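Cyclic UMP-AMP synthase (Rhodothermus marinus SG0.5JP17-172, PDB 6E0K) makes the cyclic dinucleotide second messenger 3',3'-cUAMP from UTP and ATP, the signal of a CBASS system that defends bacteria against phage. Local coordinates at residues A[199-202]-A[206-209]; A[105-110]-A[119-124]; A[176-181]-A[218-223]. One frame throughout, in Å; residues are numbered along the deposited sequence.

Contact 1: residues A[199-202]-A[206-209]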
ATOM      1  N   TYR A 199      19.010  -0.905   4.361  1.00 13.87           N
ATOM      2  CA  TYR A 199      20.436  -1.033   4.648  1.00 14.01           C
ATOM      3  C   TYR A 199      21.135   0.323   4.590  1.00 15.75           C
ATOM      4  O   TYR A 199      21.949   0.651   5.466  1.00 15.50           O
ATOM      5  CB  TYR A 199      21.060  -2.027   3.664  1.00 12.93           C
ATOM      6  CG  TYR A 199      22.570  -2.068   3.637  1.00 12.88           C
ATOM      7  CD1 TYR A 199      23.286  -1.315   2.725  1.00 15.34           C
ATOM      8  CD2 TYR A 199      23.266  -2.895   4.495  1.00 17.73           C
ATOM      9  CE1 TYR A 199      24.662  -1.355   2.694  1.00 21.07           C
ATOM     10  CE2 TYR A 199      24.642  -2.947   4.457  1.00 18.31           C
ATOM     11  CZ  TYR A 199      25.328  -2.171   3.556  1.00 20.44           C
ATOM     12  OH  TYR A 199      26.701  -2.210   3.515  1.00 23.81           O
ATOM     13  N   LEU A 200      20.797   1.142   3.585  1.00 12.62           N
ATOM     14  CA  LEU A 200      21.425   2.455   3.466  1.00 11.29           C
ATOM     15  C   LEU A 200      20.939   3.409   4.547  1.00 13.70           C
ATOM     16  O   LEU A 200      21.734   4.169   5.115  1.00 14.39           O
ATOM     17  CB  LEU A 200      21.155   3.031   2.075  1.00 11.94           C
ATOM     18  CG  LEU A 200      21.922   2.347   0.948  1.00 12.70           C
ATOM     19  CD1 LEU A 200      21.393   2.864  -0.368  1.00 12.45           C
ATOM     20  CD2 LEU A 200      23.406   2.639   1.068  1.00 16.14           C
ATOM     21  N   ILE A 201      19.633   3.383   4.850  1.00 13.93           N
ATOM     22  CA  ILE A 201      19.104   4.250   5.901  1.00 14.86           C
ATOM     23  C   ILE A 201      19.771   3.933   7.233  1.00 16.45           C
ATOM     24  O   ILE A 201      20.070   4.840   8.023  1.00 16.39           O
ATOM     25  CB  ILE A 201      17.570   4.116   5.995  1.00 12.49           C
ATOM     26  CG1 ILE A 201      16.907   4.628   4.712  1.00 13.65           C
ATOM     27  CG2 ILE A 201      17.041   4.879   7.192  1.00 18.05           C
ATOM     28  CD1 ILE A 201      15.388   4.344   4.658  1.00 17.09           C
ATOM     29  N   GLU A 202      20.020   2.644   7.505  1.00 17.14           N
ATOM     30  CA  GLU A 202      20.697   2.278   8.746  1.00 18.42           C
ATOM     31  C   GLU A 202      22.084   2.895   8.826  1.00 18.54           C
ATOM     32  O   GLU A 202      22.577   3.171   9.923  1.00 19.59           O
ATOM     33  CB  GLU A 202      20.787   0.755   8.887  1.00 18.22           C
ATOM     34  CG  GLU A 202      19.455   0.098   9.260  1.00 25.80           C
ATOM     35  CD  GLU A 202      19.426  -1.412   9.026  1.00 37.44           C
ATOM     36  OE1 GLU A 202      20.403  -1.970   8.470  1.00 36.65           O
ATOM     37  OE2 GLU A 202      18.407  -2.042   9.388  1.00 38.43           O
ATOM     38  N   PRO A 206      18.943   9.158   3.827  1.00 16.81           N
ATOM     39  CA  PRO A 206      17.715   9.852   4.240  1.00 15.54           C
ATOM     40  C   PRO A 206      16.607   8.883   4.621  1.00 16.19           C
ATOM     41  O   PRO A 206      16.383   7.876   3.947  1.00 15.15           O
ATOM     42  CB  PRO A 206      17.332  10.668   2.998  1.00 16.91           C
ATOM     43  CG  PRO A 206      18.626  10.897   2.287  1.00 22.72           C
ATOM     44  CD  PRO A 206      19.442   9.653   2.528  1.00 19.64           C
ATOM     45  N   GLN A 207      15.902   9.221   5.712  1.00 19.04           N
ATOM     46  CA  GLN A 207      14.797   8.399   6.198  1.00 20.70           C
ATOM     47  C   GLN A 207      13.757   8.144   5.123  1.00 17.53           C
ATOM     48  O   GLN A 207      13.145   7.067   5.096  1.00 17.12           O
ATOM     49  CB  GLN A 207      14.122   9.077   7.393  1.00 24.23           C
ATOM     50  CG  GLN A 207      14.549   8.546   8.738  1.00 38.40           C
ATOM     51  CD  GLN A 207      14.126   7.104   8.949  1.00 45.65           C
ATOM     52  OE1 GLN A 207      13.161   6.630   8.347  1.00 52.40           O
ATOM     53  NE2 GLN A 207      14.856   6.396   9.800  1.00 49.25           N
ATOM     54  N   ASP A 208      13.526   9.125   4.247  1.00 18.77           N
ATOM     55  CA  ASP A 208      12.504   9.012   3.215  1.00 17.88           C
ATOM     56  C   ASP A 208      13.093   8.660   1.852  1.00 17.48           C
ATOM     57  O   ASP A 208      12.558   9.073   0.820  1.00 16.47           O
ATOM     58  CB  ASP A 208      11.682  10.300   3.145  1.00 21.59           C
ATOM     59  CG  ASP A 208      12.519  11.525   2.816  1.00 26.73           C
ATOM     60  OD1 ASP A 208      13.764  11.437   2.807  1.00 21.58           O
ATOM     61  OD2 ASP A 208      11.918  12.594   2.570  1.00 30.19           O
ATOM     62  N   LEU A 209      14.176   7.881   1.835  1.00 14.52           N
ATOM     63  CA  LEU A 209      14.827   7.525   0.577  1.00 13.48           C
ATOM     64  C   LEU A 209      13.868   6.831  -0.387  1.00 15.78           C
ATOM     65  O   LEU A 209      13.886   7.103  -1.592  1.00 15.07           O
ATOM     66  CB  LEU A 209      16.033   6.636   0.869  1.00 12.04           C
ATOM     67  CG  LEU A 209      16.829   6.146  -0.340  1.00 12.44           C
ATOM     68  CD1 LEU A 209      17.433   7.322  -1.092  1.00 15.61           C
ATOM     69  CD2 LEU A 209      17.904   5.225   0.159  1.00 15.00           C
TER
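Ile201, near the end of helix 186-202, rests its side chain on the backbone of a type I beta turn that runs from Pro206 to Leu209, so that the chain doubles back against the helix it has just left. The tight part is here. CG1 of Ile201 lies 3.4 Å from the carbonyl O of Pro206, and CD1 goes on to within 3.6 Å of Gln207 O. The Pro206 oxygen is already committed as acceptor of the turn's closing bond, from Leu209 N at 3.1 Å, so the isoleucine covers a carbonyl that has its partner. With CG1 beside the backbone N (chi1 -65°) and the chain extended beyond it, the longer branch is laid over the turn. Branching at CB suits this place, because CG1 and CD1 can cover the turn's carbonyls while the second branch, CG2, is left for the Gln207 amide.

Behind this, Leu209, a buried residue, adds a purely apolar layer. Its CD2 meets Leu200 CD1 at 4.2 Å, a relaxed distance for two methyl groups, and its CB faces Ile201 CG1. Helix 269-285 covers this side, with Met279 against Leu200 and Tyr278 against both Pro206 and Leu209. The same helix also grips the turn by charge: Asp208, whose CB leaves the backbone away from helix 186-202, forms salt bridges with Arg274 and Lys271.

No hydrogen bond joins the two segments; the solvent side is simply the looser one. Gln207 is exposed, which suits a polar chain, and its CB leaves in the direction away from the helix. A bend at chi2 (-66°) brings the amide back, crossing Ile201 at about a right angle, until NE2 lies 3.7 Å from the methyl CG2.

Contact 2: residues A[105-110]-A[119-124]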
ATOM      1  N   ASP A 105     -15.366  -3.132  22.740  1.00 15.91           N
ATOM      2  CA  ASP A 105     -16.042  -4.196  23.483  1.00 18.17           C
ATOM      3  C   ASP A 105     -15.169  -5.438  23.557  1.00 19.04           C
ATOM      4  O   ASP A 105     -15.121  -6.118  24.588  1.00 20.48           O
ATOM      5  CB  ASP A 105     -17.375  -4.569  22.824  1.00 22.56           C
ATOM      6  CG  ASP A 105     -18.459  -3.510  22.993  1.00 29.62           C
ATOM      7  OD1 ASP A 105     -18.349  -2.630  23.877  1.00 28.03           O
ATOM      8  OD2 ASP A 105     -19.452  -3.580  22.231  1.00 31.06           O
ATOM      9  N   TYR A 106     -14.474  -5.751  22.466  1.00 15.76           N
ATOM     10  CA  TYR A 106     -13.725  -6.999  22.414  1.00 14.06           C
ATOM     11  C   TYR A 106     -12.366  -6.886  23.110  1.00 15.09           C
ATOM     12  O   TYR A 106     -12.019  -7.734  23.941  1.00 17.15           O
ATOM     13  CB  TYR A 106     -13.566  -7.444  20.961  1.00 13.13           C
ATOM     14  CG  TYR A 106     -12.829  -8.754  20.825  1.00 14.36           C
ATOM     15  CD1 TYR A 106     -13.490  -9.962  20.998  1.00 18.39           C
ATOM     16  CD2 TYR A 106     -11.478  -8.772  20.529  1.00 16.81           C
ATOM     17  CE1 TYR A 106     -12.814 -11.162  20.884  1.00 21.89           C
ATOM     18  CE2 TYR A 106     -10.796  -9.957  20.406  1.00 19.28           C
ATOM     19  CZ  TYR A 106     -11.467 -11.151  20.584  1.00 23.47           C
ATOM     20  OH  TYR A 106     -10.762 -12.329  20.455  1.00 25.02           O
ATOM     21  N   TYR A 107     -11.580  -5.852  22.789  1.00 14.09           N
ATOM     22  CA  TYR A 107     -10.219  -5.735  23.308  1.00 13.82           C
ATOM     23  C   TYR A 107     -10.122  -4.948  24.608  1.00 15.12           C
ATOM     24  O   TYR A 107      -9.126  -5.103  25.330  1.00 17.82           O
ATOM     25  CB  TYR A 107      -9.303  -5.056  22.289  1.00 13.32           C
ATOM     26  CG  TYR A 107      -9.139  -5.816  21.003  1.00 12.11           C
ATOM     27  CD1 TYR A 107      -8.278  -6.904  20.930  1.00 14.04           C
ATOM     28  CD2 TYR A 107      -9.830  -5.429  19.842  1.00 12.06           C
ATOM     29  CE1 TYR A 107      -8.119  -7.606  19.744  1.00 12.44           C
ATOM     30  CE2 TYR A 107      -9.689  -6.129  18.667  1.00 12.41           C
ATOM     31  CZ  TYR A 107      -8.827  -7.214  18.617  1.00 16.86           C
ATOM     32  OH  TYR A 107      -8.683  -7.911  17.436  1.00 15.51           O
ATOM     33  N   GLY A 108     -11.109  -4.114  24.912  1.00 15.81           N
ATOM     34  CA  GLY A 108     -11.057  -3.215  26.047  1.00 19.68           C
ATOM     35  C   GLY A 108     -10.630  -1.818  25.638  1.00 21.65           C
ATOM     36  O   GLY A 108      -9.834  -1.627  24.711  1.00 19.43           O
ATOM     37  N   ALA A 109     -11.158  -0.816  26.350  1.00 19.32           N
ATOM     38  CA  ALA A 109     -10.877   0.573  26.010  1.00 22.63           C
ATOM     39  C   ALA A 109      -9.380   0.872  25.987  1.00 21.89           C
ATOM     40  O   ALA A 109      -8.925   1.683  25.172  1.00 23.66           O
ATOM     41  CB  ALA A 109     -11.587   1.506  26.993  1.00 25.75           C
ATOM     42  N   SER A 110      -8.597   0.230  26.856  1.00 22.07           N
ATOM     43  CA  SER A 110      -7.177   0.556  26.913  1.00 26.17           C
ATOM     44  C   SER A 110      -6.415   0.108  25.674  1.00 27.25           C
ATOM     45  O   SER A 110      -5.259   0.513  25.497  1.00 26.14           O
ATOM     46  CB  SER A 110      -6.539  -0.069  28.156  1.00 23.04           C
ATOM     47  OG  SER A 110      -6.442  -1.475  28.040  1.00 26.03           O
ATOM     48  N   LEU A 119      -8.059   3.828  13.246  1.00 18.28           N
ATOM     49  CA  LEU A 119      -8.213   3.343  14.606  1.00 15.34           C
ATOM     50  C   LEU A 119      -7.033   2.426  14.879  1.00 16.69           C
ATOM     51  O   LEU A 119      -6.762   1.520  14.085  1.00 20.40           O
ATOM     52  CB  LEU A 119      -9.528   2.574  14.778  1.00 19.82           C
ATOM     53  CG  LEU A 119     -10.851   3.287  15.049  1.00 26.00           C
ATOM     54  CD1 LEU A 119     -12.018   2.327  14.869  1.00 25.87           C
ATOM     55  CD2 LEU A 119     -10.842   3.844  16.465  1.00 27.51           C
ATOM     56  N   LYS A 120      -6.315   2.675  15.967  1.00 15.22           N
ATOM     57  CA  LYS A 120      -5.191   1.825  16.330  1.00 14.08           C
ATOM     58  C   LYS A 120      -5.625   0.829  17.395  1.00 17.61           C
ATOM     59  O   LYS A 120      -6.256   1.205  18.388  1.00 16.50           O
ATOM     60  CB  LYS A 120      -4.007   2.656  16.827  1.00 17.04           C
ATOM     61  CG  LYS A 120      -3.349   3.486  15.704  1.00 25.16           C
ATOM     62  CD  LYS A 120      -2.002   4.058  16.138  1.00 32.30           C
ATOM     63  CE  LYS A 120      -1.032   4.180  14.957  1.00 36.48           C
ATOM     64  NZ  LYS A 120      -1.646   4.877  13.793  1.00 39.37           N
ATOM     65  N   VAL A 121      -5.307  -0.442  17.172  1.00 13.78           N
ATOM     66  CA  VAL A 121      -5.747  -1.516  18.046  1.00 12.66           C
ATOM     67  C   VAL A 121      -4.538  -2.337  18.459  1.00 13.78           C
ATOM     68  O   VAL A 121      -3.790  -2.813  17.599  1.00 16.96           O
ATOM     69  CB  VAL A 121      -6.784  -2.414  17.350  1.00 15.18           C
ATOM     70  CG1 VAL A 121      -7.223  -3.521  18.280  1.00 18.41           C
ATOM     71  CG2 VAL A 121      -7.973  -1.575  16.856  1.00 16.91           C
ATOM     72  N   GLU A 122      -4.345  -2.500  19.767  1.00 12.93           N
ATOM     73  CA  GLU A 122      -3.343  -3.425  20.299  1.00 13.00           C
ATOM     74  C   GLU A 122      -3.998  -4.796  20.457  1.00 15.52           C
ATOM     75  O   GLU A 122      -4.792  -5.000  21.377  1.00 16.42           O
ATOM     76  CB  GLU A 122      -2.808  -2.924  21.637  1.00 17.53           C
ATOM     77  CG  GLU A 122      -2.248  -1.509  21.576  1.00 21.66           C
ATOM     78  CD  GLU A 122      -1.133  -1.367  20.565  1.00 38.19           C
ATOM     79  OE1 GLU A 122      -0.244  -2.253  20.537  1.00 34.03           O
ATOM     80  OE2 GLU A 122      -1.154  -0.372  19.797  1.00 43.55           O
ATOM     81  N   THR A 123      -3.679  -5.726  19.556  1.00 14.89           N
ATOM     82  CA  THR A 123      -4.170  -7.095  19.688  1.00 13.04           C
ATOM     83  C   THR A 123      -3.168  -7.933  20.479  1.00 14.12           C
ATOM     84  O   THR A 123      -2.095  -7.471  20.868  1.00 15.67           O
ATOM     85  CB  THR A 123      -4.434  -7.752  18.326  1.00 12.18           C
ATOM     86  OG1 THR A 123      -3.198  -8.194  17.733  1.00 12.89           O
ATOM     87  CG2 THR A 123      -5.170  -6.795  17.348  1.00 13.99           C
ATOM     88  N   THR A 124      -3.523  -9.197  20.725  1.00 12.40           N
ATOM     89  CA  THR A 124      -2.591 -10.133  21.346  1.00 11.60           C
ATOM     90  C   THR A 124      -1.544 -10.662  20.377  1.00 11.41           C
ATOM     91  O   THR A 124      -0.702 -11.472  20.778  1.00 14.43           O
ATOM     92  CB  THR A 124      -3.339 -11.323  21.936  1.00 14.02           C
ATOM     93  OG1 THR A 124      -4.057 -11.970  20.877  1.00 16.02           O
ATOM     94  CG2 THR A 124      -4.309 -10.856  23.005  1.00 19.66           C
TER
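Tyr107, the last residue of helix 92-107, turns one face of its ring to Val121 on strand 119-122, the second strand of an antiparallel beta hairpin (112-114 with 119-122) in the nucleotidyltransferase domain. The contact is a CH-pi interaction: Val121 CG1 stands 3.8 Å from the ring centroid and 21° off the normal, displaced toward the CD2-CE2 side. Valine suits the place because a beta-branched residue is at home in a strand, and its CG1, anti to the backbone N (chi1 180°), is put over the ring.

Thr123 lies alongside the tyrosine, pointing the same way, and its CG2 comes obliquely to within 3.7 Å of Tyr107 OH. Glu122 contributes its backbone, with the carbonyl O 4.0 Å from Tyr107 CD1, whereas its carboxylate turns to Arg113, with which OE2 forms a salt bridge.

The second shell fixes these groups. On the opposite face of the Tyr107 ring, Tyr106 presents an edge, its CD2 3.4 Å above the plane and over the centre, so the ring is sandwiched. Helix 18-32 adds Ile27 and Ala30, and its Ser26 OG hydrogen-bonds Tyr107 OH; tyrosine suits the place because its ring can pack on both faces while its hydroxyl finds a polar partner. Gly108 then ends the helix with positive phi, 98°, a conformation in which any side chain would collide with the carbonyl O of Tyr107, which is why the residue is glycine. Thr123 is held by its own hydroxyl: OG1 hydrogen-bonds both Tyr125 N and Leu126 O, leaving CG2 directed at the tyrosine.

Contact 3: residues A[176-181]-A[218-223]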
ATOM      1  N   ALA A 176      -0.421  -8.754  -7.879  1.00 13.13           N
ATOM      2  CA  ALA A 176      -0.431 -10.205  -8.033  1.00 12.12           C
ATOM      3  C   ALA A 176      -0.320 -10.597  -9.501  1.00 13.46           C
ATOM      4  O   ALA A 176       0.414 -11.530  -9.851  1.00 14.23           O
ATOM      5  CB  ALA A 176      -1.702 -10.783  -7.403  1.00 15.00           C
ATOM      6  N   ALA A 177      -1.013  -9.871 -10.381  1.00 12.36           N
ATOM      7  CA  ALA A 177      -0.940 -10.176 -11.805  1.00 12.26           C
ATOM      8  C   ALA A 177       0.469  -9.974 -12.340  1.00 11.95           C
ATOM      9  O   ALA A 177       0.970 -10.795 -13.113  1.00 12.78           O
ATOM     10  CB  ALA A 177      -1.927  -9.308 -12.584  1.00 14.66           C
ATOM     11  N   LYS A 178       1.120  -8.877 -11.951  1.00 11.95           N
ATOM     12  CA  LYS A 178       2.491  -8.656 -12.386  1.00 11.82           C
ATOM     13  C   LYS A 178       3.409  -9.738 -11.835  1.00 11.77           C
ATOM     14  O   LYS A 178       4.326 -10.194 -12.528  1.00 13.27           O
ATOM     15  CB  LYS A 178       2.964  -7.266 -11.948  1.00 11.68           C
ATOM     16  CG  LYS A 178       4.310  -6.882 -12.532  1.00 11.82           C
ATOM     17  CD  LYS A 178       4.680  -5.458 -12.124  1.00 11.67           C
ATOM     18  CE  LYS A 178       5.960  -5.000 -12.812  1.00 12.51           C
ATOM     19  NZ  LYS A 178       5.688  -4.697 -14.275  1.00 12.74           N
ATOM     20  N   ASN A 179       3.160 -10.188 -10.600  1.00 11.62           N
ATOM     21  CA  ASN A 179       4.000 -11.250 -10.055  1.00 11.71           C
ATOM     22  C   ASN A 179       3.833 -12.539 -10.851  1.00 15.19           C
ATOM     23  O   ASN A 179       4.814 -13.239 -11.113  1.00 14.15           O
ATOM     24  CB  ASN A 179       3.688 -11.494  -8.571  1.00 12.07           C
ATOM     25  CG  ASN A 179       4.849 -12.157  -7.839  1.00 11.43           C
ATOM     26  OD1 ASN A 179       5.985 -11.709  -7.946  1.00 11.51           O
ATOM     27  ND2 ASN A 179       4.568 -13.245  -7.117  1.00 14.22           N
ATOM     28  N   GLN A 180       2.601 -12.866 -11.249  1.00 12.06           N
ATOM     29  CA  GLN A 180       2.385 -14.059 -12.063  1.00 13.35           C
ATOM     30  C   GLN A 180       3.127 -13.956 -13.382  1.00 16.50           C
ATOM     31  O   GLN A 180       3.770 -14.919 -13.823  1.00 20.82           O
ATOM     32  CB  GLN A 180       0.889 -14.276 -12.308  1.00 14.19           C
ATOM     33  CG  GLN A 180       0.091 -14.509 -11.043  1.00 17.98           C
ATOM     34  CD  GLN A 180       0.567 -15.725 -10.280  1.00 24.93           C
ATOM     35  OE1 GLN A 180       1.308 -15.617  -9.301  1.00 36.37           O
ATOM     36  NE2 GLN A 180       0.145 -16.891 -10.725  1.00 25.03           N
ATOM     37  N   GLN A 181       3.089 -12.779 -14.006  1.00 12.43           N
ATOM     38  CA  GLN A 181       3.641 -12.602 -15.343  1.00 14.75           C
ATOM     39  C   GLN A 181       5.158 -12.435 -15.362  1.00 16.33           C
ATOM     40  O   GLN A 181       5.772 -12.548 -16.430  1.00 18.04           O
ATOM     41  CB  GLN A 181       2.959 -11.403 -15.993  1.00 14.76           C
ATOM     42  CG  GLN A 181       1.506 -11.708 -16.304  1.00 20.90           C
ATOM     43  CD  GLN A 181       1.359 -12.142 -17.725  1.00 26.98           C
ATOM     44  OE1 GLN A 181       1.206 -11.308 -18.612  1.00 21.11           O
ATOM     45  NE2 GLN A 181       1.472 -13.449 -17.968  1.00 22.02           N
ATOM     46  N   LEU A 218       6.627   2.629  -8.073  1.00 12.19           N
ATOM     47  CA  LEU A 218       7.697   2.896  -9.027  1.00 11.91           C
ATOM     48  C   LEU A 218       8.073   1.627  -9.777  1.00 11.39           C
ATOM     49  O   LEU A 218       8.160   1.614 -11.012  1.00 12.94           O
ATOM     50  CB  LEU A 218       8.913   3.473  -8.297  1.00 10.81           C
ATOM     51  CG  LEU A 218      10.094   3.871  -9.185  1.00 12.76           C
ATOM     52  CD1 LEU A 218       9.774   5.181  -9.913  1.00 15.93           C
ATOM     53  CD2 LEU A 218      11.377   4.004  -8.363  1.00 11.29           C
ATOM     54  N   LEU A 219       8.256   0.531  -9.038  1.00 10.62           N
ATOM     55  CA  LEU A 219       8.648  -0.729  -9.662  1.00 10.71           C
ATOM     56  C   LEU A 219       7.529  -1.329 -10.503  1.00  9.93           C
ATOM     57  O   LEU A 219       7.805  -2.036 -11.488  1.00 11.32           O
ATOM     58  CB  LEU A 219       9.089  -1.710  -8.572  1.00 11.07           C
ATOM     59  CG  LEU A 219      10.362  -1.242  -7.854  1.00 11.97           C
ATOM     60  CD1 LEU A 219      10.627  -2.079  -6.595  1.00 12.04           C
ATOM     61  CD2 LEU A 219      11.586  -1.263  -8.777  1.00 13.92           C
ATOM     62  N   TYR A 220       6.273  -1.059 -10.146  1.00 11.45           N
ATOM     63  CA  TYR A 220       5.159  -1.567 -10.938  1.00 14.70           C
ATOM     64  C   TYR A 220       5.229  -1.081 -12.379  1.00 12.71           C
ATOM     65  O   TYR A 220       4.789  -1.783 -13.300  1.00 12.72           O
ATOM     66  CB  TYR A 220       3.834  -1.148 -10.300  1.00 13.23           C
ATOM     67  CG  TYR A 220       2.651  -1.687 -11.057  1.00 13.28           C
ATOM     68  CD1 TYR A 220       2.257  -3.007 -10.904  1.00 13.74           C
ATOM     69  CD2 TYR A 220       1.947  -0.881 -11.934  1.00 16.98           C
ATOM     70  CE1 TYR A 220       1.186  -3.512 -11.602  1.00 14.89           C
ATOM     71  CE2 TYR A 220       0.870  -1.383 -12.640  1.00 16.84           C
ATOM     72  CZ  TYR A 220       0.499  -2.689 -12.466  1.00 17.65           C
ATOM     73  OH  TYR A 220      -0.573  -3.196 -13.168  1.00 22.55           O
ATOM     74  N   ASN A 221       5.796   0.103 -12.595  1.00 11.39           N
ATOM     75  CA  ASN A 221       5.860   0.682 -13.930  1.00 11.90           C
ATOM     76  C   ASN A 221       6.977   0.118 -14.796  1.00 13.91           C
ATOM     77  O   ASN A 221       7.023   0.432 -15.998  1.00 15.99           O
ATOM     78  CB  ASN A 221       6.014   2.194 -13.809  1.00 13.95           C
ATOM     79  CG  ASN A 221       4.708   2.869 -13.497  1.00 15.13           C
ATOM     80  OD1 ASN A 221       3.969   3.212 -14.410  1.00 16.84           O
ATOM     81  ND2 ASN A 221       4.389   3.029 -12.211  1.00 15.28           N
ATOM     82  N   VAL A 222       7.842  -0.714 -14.234  1.00 11.69           N
ATOM     83  CA  VAL A 222       8.987  -1.253 -14.968  1.00 11.73           C
ATOM     84  C   VAL A 222       8.518  -2.434 -15.812  1.00 12.71           C
ATOM     85  O   VAL A 222       7.761  -3.277 -15.307  1.00 13.12           O
ATOM     86  CB  VAL A 222      10.074  -1.682 -13.988  1.00 11.58           C
ATOM     87  CG1 VAL A 222      11.263  -2.299 -14.723  1.00 14.46           C
ATOM     88  CG2 VAL A 222      10.528  -0.505 -13.136  1.00 11.29           C
ATOM     89  N   PRO A 223       8.942  -2.543 -17.079  1.00 12.75           N
ATOM     90  CA  PRO A 223       8.501  -3.668 -17.916  1.00 12.77           C
ATOM     91  C   PRO A 223       8.817  -5.012 -17.277  1.00 13.44           C
ATOM     92  O   PRO A 223       9.828  -5.173 -16.593  1.00 13.82           O
ATOM     93  CB  PRO A 223       9.289  -3.475 -19.217  1.00 14.44           C
ATOM     94  CG  PRO A 223       9.571  -2.001 -19.271  1.00 15.02           C
ATOM     95  CD  PRO A 223       9.804  -1.605 -17.829  1.00 16.14           C
TER
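Both hydrogen bonds between the segments come from Lys178, whose ammonium group reaches the backbone where helix 212-220 runs out. NZ donates to Val222 O at 2.7 Å, nearly in line with the carbonyl (C=O...N 167°), and makes a weak bond to Tyr220 O at 3.2 Å. A positive charge thus sits among carbonyls at a helix's C-terminal end, probably favourable to its dipole. Lysine suits the task because of its length: three torsions near 180° stretch the chain from helix 168-181, and a turn at chi4 (74°) swings NZ onto the oxygens.

The charge is met by Asp224, which forms a salt bridge with NZ just beyond the segment, so this buried lysine probably stays protonated. Tyr186 adds a cation-pi contact. The Tyr220 ring, its centroid 5.4 Å from NZ, offers at most a weak attraction of that kind.

Apolar contact comes from the methylenes. Lys178 CD lies 3.7 Å from Tyr220 CD1, approaching obliquely; tyrosine suits by offering a broad ring.

Around the contact, Leu219 packs on Ile190 and Phe193 of helix 186-202, where Tyr186 also meets Tyr220, while Val222 and Pro223 lean on Leu242 and Trp241 of helix 231-244.

Contacts 1 and 3 both involve the stretch of helices from 168 to 220: contact 1 turns the chain from helix 186-202 toward helix 212-220, and contact 3 ties the end of the latter back to helix 168-181. Their centres are 24 Å apart and their nearest atoms about 8 Å. Both lie near ATP-binding residues: the side chains of Ile201 and Leu219 are about 9 and 7 Å from that of Lys194. Contact 2, its centre 32 Å from contact 1 and 36 Å from contact 3, belongs to the nucleotidyltransferase domain, where its strand carries the UTP-binding Leu119 and Lys120, the latter salt-bridged to the magnesium-binding Asp129.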